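Local coordinates for SloR (Streptococcus mutans, PDB 5CVI), which probably regulates transcription as a homodimeric, manganese-responsive DNA-binding protein of the DtxR/MntR family, at residues B[4-9]-B[101-106]; B[145-150]-B[179-184]; B[175-180]-B[193-198]. All coordinates share one frame; numbering follows the deposited sequence.

Contact 1 (B[4-9]-B[101-106]); sequences NKEDYL and LEHTVS. With ZN (zinc ion), chain H.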
# COMPACT_ATOMS: atom_id res chain seq x y z
N ASN B 4 8.21 -0.08 -12.67
CA ASN B 4 7.84 0.81 -13.77
C ASN B 4 9.02 1.65 -14.23
O ASN B 4 10.11 1.57 -13.67
CB ASN B 4 6.65 1.70 -13.41
CG ASN B 4 7.06 2.91 -12.59
OD1 ASN B 4 7.85 2.80 -11.66
ND2 ASN B 4 6.52 4.07 -12.95
N LYS B 5 8.80 2.47 -15.26
CA LYS B 5 9.84 3.31 -15.84
C LYS B 5 10.56 4.20 -14.83
O LYS B 5 11.75 4.46 -14.96
CB LYS B 5 9.26 4.16 -16.97
CG LYS B 5 7.92 4.78 -16.64
CD LYS B 5 7.36 5.60 -17.79
CE LYS B 5 5.86 5.81 -17.64
NZ LYS B 5 5.47 6.29 -16.28
N GLU B 6 9.83 4.65 -13.82
CA GLU B 6 10.34 5.65 -12.88
C GLU B 6 11.57 5.19 -12.08
O GLU B 6 12.42 6.00 -11.70
CB GLU B 6 9.23 6.13 -11.94
CG GLU B 6 8.07 6.81 -12.67
CD GLU B 6 6.96 7.25 -11.73
OE1 GLU B 6 7.06 6.99 -10.51
OE2 GLU B 6 5.98 7.85 -12.22
N ASP B 7 11.66 3.88 -11.85
CA ASP B 7 12.76 3.32 -11.07
C ASP B 7 14.12 3.53 -11.73
O ASP B 7 15.16 3.46 -11.08
CB ASP B 7 12.52 1.83 -10.81
CG ASP B 7 11.32 1.58 -9.94
OD1 ASP B 7 10.99 2.48 -9.13
OD2 ASP B 7 10.70 0.50 -10.06
N TYR B 8 14.10 3.79 -13.03
CA TYR B 8 15.31 4.11 -13.77
C TYR B 8 15.89 5.43 -13.26
O TYR B 8 17.10 5.62 -13.23
CB TYR B 8 15.00 4.20 -15.27
CG TYR B 8 16.21 4.47 -16.14
CD1 TYR B 8 17.05 3.44 -16.53
CD2 TYR B 8 16.48 5.75 -16.60
CE1 TYR B 8 18.15 3.68 -17.33
CE2 TYR B 8 17.58 6.00 -17.41
CZ TYR B 8 18.41 4.96 -17.77
OH TYR B 8 19.50 5.21 -18.57
N LEU B 9 15.01 6.33 -12.83
CA LEU B 9 15.43 7.63 -12.31
C LEU B 9 16.23 7.50 -11.02
O LEU B 9 17.20 8.23 -10.81
CB LEU B 9 14.22 8.55 -12.11
CG LEU B 9 13.70 9.26 -13.36
CD1 LEU B 9 13.59 8.30 -14.53
CD2 LEU B 9 12.36 9.92 -13.07
N LEU B 101 4.32 -0.15 -3.16
CA LEU B 101 3.64 0.86 -2.37
C LEU B 101 4.08 2.29 -2.69
O LEU B 101 3.30 3.23 -2.52
CB LEU B 101 3.80 0.58 -0.87
CG LEU B 101 3.16 -0.73 -0.41
CD1 LEU B 101 3.31 -0.94 1.10
CD2 LEU B 101 1.70 -0.76 -0.80
N GLU B 102 5.31 2.46 -3.17
CA GLU B 102 5.81 3.80 -3.47
C GLU B 102 5.14 4.41 -4.70
O GLU B 102 5.29 5.60 -4.97
CB GLU B 102 7.34 3.79 -3.63
CG GLU B 102 7.85 3.13 -4.90
CD GLU B 102 9.35 3.28 -5.08
OE1 GLU B 102 10.08 3.27 -4.06
OE2 GLU B 102 9.80 3.42 -6.23
N HIS B 103 4.39 3.59 -5.43
CA HIS B 103 3.69 4.05 -6.63
C HIS B 103 2.18 4.08 -6.43
O HIS B 103 1.43 4.53 -7.31
CB HIS B 103 4.03 3.16 -7.82
CG HIS B 103 5.48 3.18 -8.19
ND1 HIS B 103 6.11 4.31 -8.69
CD2 HIS B 103 6.43 2.22 -8.13
CE1 HIS B 103 7.38 4.03 -8.92
NE2 HIS B 103 7.60 2.77 -8.59
N THR B 104 1.73 3.59 -5.28
CA THR B 104 0.31 3.50 -4.98
C THR B 104 0.02 3.95 -3.56
O THR B 104 -0.55 3.20 -2.77
CB THR B 104 -0.21 2.06 -5.15
OG1 THR B 104 0.40 1.22 -4.16
CG2 THR B 104 0.14 1.52 -6.54
N VAL B 105 0.43 5.17 -3.23
CA VAL B 105 0.24 5.71 -1.89
C VAL B 105 0.15 7.23 -1.95
O VAL B 105 1.02 7.90 -2.50
CB VAL B 105 1.38 5.28 -0.94
CG1 VAL B 105 1.65 6.35 0.08
CG2 VAL B 105 1.05 3.96 -0.28
N SER B 106 -0.92 7.78 -1.37
CA SER B 106 -1.17 9.21 -1.43
C SER B 106 -0.11 10.00 -0.67
O SER B 106 0.60 9.46 0.18
CB SER B 106 -2.56 9.54 -0.88
OG SER B 106 -2.59 9.44 0.53
ZN ZN H . 9.52 2.23 -7.79
O HOH W 1 4.26 6.64 -9.81
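Asp7 OD1, Glu102 OE2 and His103 NE2 meet at one zinc ion, which draws 4-9 and 101-106 together. Asp7 OD1 and Glu102 OE2 each lie 2.0 Å from the zinc, and His103 NE2 lies 2.1 Å from it. Glu99 from the preceding helix 91-101 supplies the fourth protein ligand. The Asp7 and Glu102 carboxylate planes stand 66° apart. Asp7 binds through OD1, while its OD2 stays 3.1 Å from the zinc. Glu102 is set by its first torsion (chi1 72°), which tucks CG between the backbone N and the carbonyl carbon; the rest of the chain runs out extended, delivering OE2 to the metal. OE1 of the same carboxylate turns to other partners, a hydrogen bond with His76 ND1 and a salt bridge with Lys10, which should help fix its rotation. His76 is itself a ligand of another zinc, linking the two metal sites through a second shell.

Asn4 presents its OD1 over one face of the His103 ring, with no hydrogen to share with the zinc-bound NE2; Glu102 CG lies over the opposite face, offset toward the rim, and Asp7 OD1 is in plane at the edge. The far nitrogen is served by a water: His103 ND1 donates to water 1 at 3.2 Å, and the same water donates to Glu6 OE1 at 2.9 Å. Glu6 runs antiparallel alongside the ring. Behind the site, Leu72 of helix 63-85 touches Glu6, Glu102 and His103.

The zinc and, separately, the water between Glu6 and His103 carry the polar link. Because Asp7 lies at the N-terminal side of the DNA-binding part and the other ligands belong to the metal-binding part, occupancy here probably couples metal sensing to the position of the DNA-binding domain, as in DtxR relatives.

Contact 2 (B[145-150]-B[179-184]); sequences KGVTEM and LRLLEY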
# COMPACT_ATOMS: atom_id res chain seq x y z
N LYS B 145 35.77 2.44 -1.39
CA LYS B 145 36.60 2.49 -2.58
C LYS B 145 37.14 3.91 -2.76
O LYS B 145 36.39 4.88 -2.73
CB LYS B 145 35.81 2.06 -3.81
CG LYS B 145 36.57 2.16 -5.13
CD LYS B 145 35.79 1.52 -6.26
CE LYS B 145 36.45 1.76 -7.60
NZ LYS B 145 36.43 3.20 -7.97
N GLY B 146 38.46 4.02 -2.92
CA GLY B 146 39.10 5.31 -3.08
C GLY B 146 39.63 5.88 -1.78
O GLY B 146 40.40 6.84 -1.80
N VAL B 147 39.21 5.30 -0.66
CA VAL B 147 39.67 5.75 0.65
C VAL B 147 41.18 5.59 0.80
O VAL B 147 41.73 4.54 0.46
CB VAL B 147 38.95 4.99 1.78
CG1 VAL B 147 39.61 5.27 3.12
CG2 VAL B 147 37.47 5.36 1.82
N THR B 148 41.84 6.62 1.31
CA THR B 148 43.31 6.64 1.40
C THR B 148 43.82 6.34 2.81
O THR B 148 44.73 5.52 2.98
CB THR B 148 43.88 8.00 0.97
OG1 THR B 148 43.43 8.33 -0.35
CG2 THR B 148 45.41 7.97 0.99
N GLU B 149 43.26 7.02 3.80
CA GLU B 149 43.72 6.89 5.18
C GLU B 149 43.35 5.54 5.80
O GLU B 149 42.23 5.06 5.63
CB GLU B 149 43.16 8.02 6.04
CG GLU B 149 43.70 9.39 5.69
CD GLU B 149 43.27 10.46 6.68
OE1 GLU B 149 42.25 10.25 7.38
OE2 GLU B 149 43.95 11.50 6.77
N MSE B 150 44.29 4.95 6.51
CA MSE B 150 44.05 3.70 7.22
C MSE B 150 43.58 4.00 8.64
O MSE B 150 43.56 5.17 9.05
CB MSE B 150 45.31 2.84 7.25
CG MSE B 150 45.93 2.61 5.87
SE MSE B 150 44.71 1.77 4.60
CE MSE B 150 45.79 1.92 2.99
N LEU B 179 35.08 -1.30 11.60
CA LEU B 179 36.03 -2.10 10.84
C LEU B 179 37.31 -1.31 10.59
O LEU B 179 37.28 -0.16 10.16
CB LEU B 179 35.41 -2.56 9.52
CG LEU B 179 34.46 -1.57 8.84
CD1 LEU B 179 35.24 -0.53 8.05
CD2 LEU B 179 33.46 -2.30 7.96
N ARG B 180 38.45 -1.93 10.90
CA ARG B 180 39.74 -1.28 10.75
C ARG B 180 40.34 -1.57 9.38
O ARG B 180 40.60 -2.73 9.04
CB ARG B 180 40.69 -1.73 11.87
CG ARG B 180 42.08 -1.09 11.84
CD ARG B 180 42.94 -1.56 13.01
NE ARG B 180 42.50 -1.01 14.30
CZ ARG B 180 41.62 -1.60 15.10
NH1 ARG B 180 41.07 -2.75 14.76
NH2 ARG B 180 41.29 -1.02 16.25
N LEU B 181 40.54 -0.52 8.59
CA LEU B 181 41.16 -0.66 7.28
C LEU B 181 42.68 -0.77 7.42
O LEU B 181 43.34 0.19 7.82
CB LEU B 181 40.81 0.53 6.38
CG LEU B 181 41.47 0.54 5.01
CD1 LEU B 181 41.15 -0.73 4.25
CD2 LEU B 181 41.05 1.77 4.21
N LEU B 182 43.22 -1.93 7.08
CA LEU B 182 44.64 -2.19 7.25
C LEU B 182 45.46 -1.67 6.06
O LEU B 182 46.49 -1.03 6.24
CB LEU B 182 44.89 -3.69 7.43
CG LEU B 182 44.21 -4.33 8.63
CD1 LEU B 182 44.53 -5.82 8.69
CD2 LEU B 182 44.64 -3.64 9.92
N GLU B 183 44.98 -1.96 4.86
CA GLU B 183 45.71 -1.61 3.64
C GLU B 183 44.83 -1.85 2.42
O GLU B 183 43.80 -2.52 2.51
CB GLU B 183 46.96 -2.47 3.52
CG GLU B 183 46.66 -3.95 3.34
CD GLU B 183 47.91 -4.80 3.20
OE1 GLU B 183 48.98 -4.24 2.87
OE2 GLU B 183 47.82 -6.03 3.43
N TYR B 184 45.24 -1.29 1.29
CA TYR B 184 44.62 -1.63 0.02
C TYR B 184 45.54 -2.54 -0.78
O TYR B 184 46.57 -2.10 -1.29
CB TYR B 184 44.28 -0.38 -0.78
CG TYR B 184 43.92 -0.67 -2.22
CD1 TYR B 184 42.69 -1.23 -2.55
CD2 TYR B 184 44.81 -0.39 -3.25
CE1 TYR B 184 42.36 -1.51 -3.86
CE2 TYR B 184 44.49 -0.66 -4.57
CZ TYR B 184 43.26 -1.22 -4.87
OH TYR B 184 42.94 -1.49 -6.18
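Met150, a selenomethionine in this model, lies across Leu181 and forms the dense part of the contact. Its SE sits 3.5 Å from Leu181 CG, and the two side chains run at a slant to one another. Closer to the backbone, Met150 CB comes to 3.4 Å from Leu181 O. The bend at chi2 (-58°) swings the selenium and methyl forward along the strand, placing Met150 CE 3.6 Å from Glu183 CA and close to Tyr184 N. One side chain therefore follows the strand backbone from residue 181 to 184. On another flank of Leu181, the CD2 branch meets Val147 CG1 at 3.9 Å, these two side chains passing in opposite directions, while Glu149 O approaches the same methyl.

The outer side is much looser. Thr148 and Glu149 direct their CB atoms away from the strand, and Glu149 OE1 makes its salt bridge with Lys214 instead. Tyr184 faces the loop but its side chain comes no closer than 4.7 Å; its ring meets that of Tyr191. Leu182 and Glu183 point away, adding little beyond backbone atoms. No hydrogen bond crosses between the segments, whose touching parts run 118° apart, so their direct contact is of van der Waals type.

Leu181 is the buried residue of the group: its side chain also packs on Tyr191 and Ile193 of strand 190-195, and its backbone is hydrogen-bonded to Gly151, immediately after the loop. Leu182 and Glu183 form a classic beta bulge opposite Thr192, and the Met150 methyl lies beside it. A loop running beside a bulged strand as it leads into the neighbouring strand 151-158 fits the small, SH3-like barrel of the FeoA domain at the C-terminal end of SloR.

Contact 3 (B[175-180]-B[193-198]); sequences IGDELR and IEKDGE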
# COMPACT_ATOMS: atom_id res chain seq x y z
N ILE B 175 25.32 -2.36 9.74
CA ILE B 175 25.45 -0.91 9.86
C ILE B 175 25.81 -0.54 11.29
O ILE B 175 25.14 -0.96 12.24
CB ILE B 175 24.14 -0.20 9.46
CG1 ILE B 175 23.76 -0.52 8.01
CG2 ILE B 175 24.25 1.30 9.68
CD1 ILE B 175 24.80 -0.11 7.00
N GLY B 176 26.87 0.24 11.46
CA GLY B 176 27.31 0.66 12.78
C GLY B 176 28.52 -0.12 13.26
O GLY B 176 29.07 0.16 14.32
N ASP B 177 28.94 -1.11 12.47
CA ASP B 177 30.10 -1.92 12.81
C ASP B 177 31.40 -1.15 12.66
O ASP B 177 31.57 -0.37 11.72
CB ASP B 177 30.15 -3.19 11.95
CG ASP B 177 29.35 -4.33 12.54
OD1 ASP B 177 29.08 -4.30 13.77
OD2 ASP B 177 28.99 -5.26 11.79
N GLU B 178 32.31 -1.36 13.60
CA GLU B 178 33.66 -0.81 13.51
C GLU B 178 34.55 -1.77 12.73
O GLU B 178 34.76 -2.91 13.14
CB GLU B 178 34.24 -0.56 14.90
CG GLU B 178 33.57 0.56 15.68
CD GLU B 178 34.18 0.78 17.06
OE1 GLU B 178 35.05 -0.03 17.46
OE2 GLU B 178 33.80 1.76 17.73
N LEU B 179 35.08 -1.30 11.60
CA LEU B 179 36.03 -2.10 10.84
C LEU B 179 37.31 -1.31 10.59
O LEU B 179 37.28 -0.16 10.16
CB LEU B 179 35.41 -2.56 9.52
CG LEU B 179 34.46 -1.57 8.84
CD1 LEU B 179 35.24 -0.53 8.05
CD2 LEU B 179 33.46 -2.30 7.96
N ARG B 180 38.45 -1.93 10.90
CA ARG B 180 39.74 -1.28 10.75
C ARG B 180 40.34 -1.57 9.38
O ARG B 180 40.60 -2.73 9.04
CB ARG B 180 40.69 -1.73 11.87
CG ARG B 180 42.08 -1.09 11.84
CD ARG B 180 42.94 -1.56 13.01
NE ARG B 180 42.50 -1.01 14.30
CZ ARG B 180 41.62 -1.60 15.10
NH1 ARG B 180 41.07 -2.75 14.76
NH2 ARG B 180 41.29 -1.02 16.25
N ILE B 193 40.45 -5.27 5.44
CA ILE B 193 39.96 -4.69 6.68
C ILE B 193 39.93 -5.72 7.80
O ILE B 193 39.97 -6.93 7.55
CB ILE B 193 38.54 -4.11 6.50
CG1 ILE B 193 37.51 -5.24 6.43
CG2 ILE B 193 38.48 -3.24 5.25
CD1 ILE B 193 36.08 -4.75 6.43
N GLU B 194 39.88 -5.24 9.04
CA GLU B 194 39.86 -6.11 10.21
C GLU B 194 38.62 -5.84 11.06
O GLU B 194 38.35 -4.70 11.44
CB GLU B 194 41.13 -5.92 11.03
CG GLU B 194 41.20 -6.73 12.31
CD GLU B 194 40.48 -6.07 13.47
OE1 GLU B 194 40.45 -4.82 13.52
OE2 GLU B 194 39.94 -6.80 14.33
N LYS B 195 37.87 -6.90 11.35
CA LYS B 195 36.69 -6.81 12.19
C LYS B 195 36.68 -7.94 13.21
O LYS B 195 36.72 -9.12 12.84
CB LYS B 195 35.42 -6.89 11.34
CG LYS B 195 34.16 -7.16 12.14
CD LYS B 195 33.00 -7.56 11.26
CE LYS B 195 31.85 -8.14 12.08
NZ LYS B 195 31.40 -7.20 13.15
N ASP B 196 36.64 -7.59 14.49
CA ASP B 196 36.60 -8.57 15.57
C ASP B 196 37.79 -9.52 15.55
O ASP B 196 37.67 -10.69 15.91
CB ASP B 196 35.29 -9.36 15.53
CG ASP B 196 34.07 -8.48 15.71
OD1 ASP B 196 34.17 -7.48 16.45
OD2 ASP B 196 33.03 -8.79 15.10
N GLY B 197 38.94 -9.01 15.12
CA GLY B 197 40.16 -9.80 15.10
C GLY B 197 40.20 -10.77 13.94
O GLY B 197 40.90 -11.78 13.98
N GLU B 198 39.44 -10.47 12.89
CA GLU B 198 39.40 -11.32 11.70
C GLU B 198 39.54 -10.49 10.43
O GLU B 198 38.77 -9.56 10.21
CB GLU B 198 38.11 -12.13 11.67
CG GLU B 198 38.04 -13.15 10.56
CD GLU B 198 36.79 -14.00 10.63
OE1 GLU B 198 36.90 -15.21 10.89
OE2 GLU B 198 35.69 -13.44 10.42
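Arg180 and Glu194 form an antiparallel hydrogen-bonded pair: Arg180 N donates to Glu194 O at 2.8 Å, almost straight (167°), and Glu194 N returns a bond to Arg180 O at 2.6 Å. Their side chains lie side by side on the same sheet face and join in a salt bridge, Arg180 NH1 to Glu194 OE1, with the carboxylate at the guanidinium edge; as modelled it is too short to be trusted in detail. The chi2 bend of Glu194 (-83°) leaves its other oxygen, OE2, to accept from Gly197 N nearly along the C-O axis, so one carboxylate ties the strand pair to the turn beyond. That turn, type I' from Lys195 to Glu198, is closed by backbone bonds between its ends.

Beside it, Lys195 NZ reaches Asp196 OD2 at 3.0 Å and, more weakly, Asp177 OD2 at 3.4 Å; Asp177 is further held by the backbone N of Lys174. On the buried side, Leu179 CB touches Ile193 CD1 at 3.8 Å. Strand 178-185 is flanked here by strand 151-158, whose Tyr153 bonds to the Leu179 backbone and touches its side chain, while Ile193 pairs onward with Leu200 of strand 198-203.

Along the chain contact 1 closes first, in the N-terminal half of SloR, and contacts 2 and 3 follow within the FeoA domain. Contact 1 lies about 37 Å from contact 2 and 36 Å from contact 3, centre to centre, across the middle of the chain, with no direct touch. Contacts 2 and 3 are only about 12 Å apart by the same measure. They share Leu179 and Arg180 of strand 178-185 and meet where Leu181 packs on Ile193, so loop 145-150 and strand 190-195 border the same strand 178-185. The metal-linked DNA-binding region and the SH3-like module are thus spatially separate within one subunit.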